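Local structure of periplasmic sugar-binding protein (Chloroflexus aurantiacus, 4RXU) at residues A[148-152]-A[153-157]. The protein binds beta-D-glucopyranose and probably delivers sugars, as a periplasmic solute-binding protein, to an ABC-type transporter. Sequence-based numbering, arbitrary orientation.
Sequences DHASG and TGNPL
Asn155 turns the ND2 end of its carboxamide to the carbonyl oxygen of Ser151, spanning the mouth of the loop that joins helix 135-148 to strand 155-159. Its ND2 donates to Ser151 O at 2.9 Å in a nearly straight bond (168°). The acceptor lies almost exactly in the plane of the amide, whereas ND2 stands well above the carbonyl plane of Ser151, 54° out of it. With CG beside the backbone N and anti to the carbonyl carbon (chi1 -65°), the amide turns back toward the preceding residues. Its other end is tied in through water: one molecule accepts from Ser151 N at 2.9 Å and donates to Asn155 OD1 at 2.7 Å. ND2 also bonds Thr188 O, beside the neighbouring strand 189-191, and the methyl of Ala150 rests 4.1 Å from ND2. At the exposed apex, Gly152 adopts a positive phi. Strand 155-159 runs between the parallel strands 189-191 and 246-249 in one alpha/beta domain of the type I periplasmic binding protein fold. Because ND2 donates to Ser151 O and Thr188 O while OD1 takes a proton from the water, the buried amide is gripped at both ends and its orientation is fixed, fastening the loop to the start of its strand.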
ATOM      1  N   ASP A 148      10.096 -12.280 -13.700  1.00 11.06           N
ATOM      2  CA  ASP A 148       9.535 -13.084 -14.773  1.00 13.46           C
ATOM      3  C   ASP A 148       9.796 -12.479 -16.137  1.00 13.63           C
ATOM      4  O   ASP A 148       9.723 -13.182 -17.156  1.00 15.10           O
ATOM      5  CB  ASP A 148       8.024 -13.279 -14.580  1.00 16.07           C
ATOM      6  CG  ASP A 148       7.677 -14.244 -13.432  1.00 18.88           C
ATOM      7  OD1 ASP A 148       8.567 -14.923 -12.879  1.00 21.45           O
ATOM      8  OD2 ASP A 148       6.485 -14.312 -13.068  1.00 24.59           O
ATOM      9  N   HIS A 149      10.094 -11.184 -16.158  1.00 11.75           N
ATOM     10  CA  HIS A 149      10.416 -10.474 -17.398  1.00 13.57           C
ATOM     11  C   HIS A 149      11.884 -10.131 -17.606  1.00 11.52           C
ATOM     12  O   HIS A 149      12.205  -9.360 -18.499  1.00 14.38           O
ATOM     13  CB  HIS A 149       9.569  -9.227 -17.507  1.00 12.76           C
ATOM     14  CG  HIS A 149       8.146  -9.552 -17.744  1.00 13.84           C
ATOM     15  ND1 HIS A 149       7.281  -9.899 -16.728  1.00 13.16           N
ATOM     16  CD2 HIS A 149       7.458  -9.698 -18.894  1.00 18.78           C
ATOM     17  CE1 HIS A 149       6.110 -10.220 -17.247  1.00 14.66           C
ATOM     18  NE2 HIS A 149       6.186 -10.086 -18.555  1.00 20.03           N
ATOM     19  N   ALA A 150      12.768 -10.711 -16.794  1.00 13.65           N
ATOM     20  CA  ALA A 150      14.214 -10.470 -16.931  1.00 13.12           C
ATOM     21  C   ALA A 150      14.881 -11.759 -17.301  1.00 15.22           C
ATOM     22  O   ALA A 150      14.487 -12.828 -16.790  1.00 18.10           O
ATOM     23  CB  ALA A 150      14.780  -9.965 -15.615  1.00 13.58           C
ATOM     24  N   SER A 151      15.876 -11.662 -18.192  1.00 14.27           N
ATOM     25  CA  SER A 151      16.766 -12.785 -18.491  1.00 16.71           C
ATOM     26  C   SER A 151      18.190 -12.327 -18.581  1.00 17.35           C
ATOM     27  O   SER A 151      18.474 -11.133 -18.667  1.00 17.50           O
ATOM     28  CB  SER A 151      16.388 -13.503 -19.782  1.00 26.60           C
ATOM     29  OG  SER A 151      16.067 -12.577 -20.791  1.00 31.64           O
ATOM     30  N   GLY A 152      19.079 -13.312 -18.552  1.00 20.67           N
ATOM     31  CA  GLY A 152      20.500 -13.058 -18.598  1.00 20.21           C
ATOM     32  C   GLY A 152      20.948 -12.345 -17.343  1.00 19.87           C
ATOM     33  O   GLY A 152      20.303 -12.417 -16.303  1.00 20.40           O
ATOM     34  N   THR A 153      22.056 -11.634 -17.457  1.00 18.02           N
ATOM     35  CA  THR A 153      22.680 -10.996 -16.319  1.00 16.92           C
ATOM     36  C   THR A 153      22.874  -9.515 -16.496  1.00 13.53           C
ATOM     37  O   THR A 153      22.927  -8.993 -17.607  1.00 22.18           O
ATOM     38  CB  THR A 153      24.054 -11.617 -16.011  1.00 19.64           C
ATOM     39  OG1 THR A 153      24.898 -11.571 -17.176  1.00 20.48           O
ATOM     40  CG2 THR A 153      23.872 -13.042 -15.529  1.00 24.03           C
ATOM     41  N   GLY A 154      22.998  -8.846 -15.359  1.00 18.26           N
ATOM     42  CA  GLY A 154      23.344  -7.442 -15.351  1.00 19.71           C
ATOM     43  C   GLY A 154      22.205  -6.534 -15.740  1.00 17.55           C
ATOM     44  O   GLY A 154      22.436  -5.417 -16.196  1.00 19.56           O
ATOM     45  N   ASN A 155      20.978  -6.998 -15.561  1.00 14.92           N
ATOM     46  CA  ASN A 155      19.807  -6.151 -15.801  1.00 14.42           C
ATOM     47  C   ASN A 155      19.700  -5.046 -14.753  1.00 13.06           C
ATOM     48  O   ASN A 155      19.663  -5.343 -13.559  1.00 12.14           O
ATOM     49  CB  ASN A 155      18.553  -6.999 -15.717  1.00 12.93           C
ATOM     50  CG  ASN A 155      18.482  -8.032 -16.803  1.00 13.69           C
ATOM     51  OD1 ASN A 155      18.219  -7.706 -17.946  1.00 15.02           O
ATOM     52  ND2 ASN A 155      18.751  -9.281 -16.455  1.00 14.81           N
ATOM     53  N   PRO A 156      19.648  -3.772 -15.176  1.00 12.19           N
ATOM     54  CA  PRO A 156      19.500  -2.715 -14.188  1.00 10.38           C
ATOM     55  C   PRO A 156      18.190  -2.796 -13.405  1.00  9.13           C
ATOM     56  O   PRO A 156      17.124  -2.952 -14.006  1.00 11.08           O
ATOM     57  CB  PRO A 156      19.523  -1.433 -15.029  1.00 12.96           C
ATOM     58  CG  PRO A 156      20.329  -1.808 -16.233  1.00 12.65           C
ATOM     59  CD  PRO A 156      19.886  -3.225 -16.527  1.00 12.59           C
ATOM     60  N   LEU A 157      18.305  -2.582 -12.101  1.00  9.94           N
ATOM     61  CA  LEU A 157      17.194  -2.637 -11.174  1.00  8.16           C
ATOM     62  C   LEU A 157      17.181  -1.354 -10.360  1.00  8.42           C
ATOM     63  O   LEU A 157      18.187  -0.990  -9.723  1.00  8.95           O
ATOM     64  CB  LEU A 157      17.318  -3.865 -10.258  1.00  9.81           C
ATOM     65  CG  LEU A 157      16.212  -4.027  -9.197  1.00  9.21           C
ATOM     66  CD1 LEU A 157      14.856  -4.229  -9.838  1.00  9.92           C
ATOM     67  CD2 LEU A 157      16.549  -5.199  -8.296  1.00  9.95           C
TER
HETATM   68  O   HOH W   1      16.231  -8.979 -19.323  1.00 16.08           O
HETATM   69  O   HOH W   2      20.754  -8.918 -19.878  1.00 38.92           O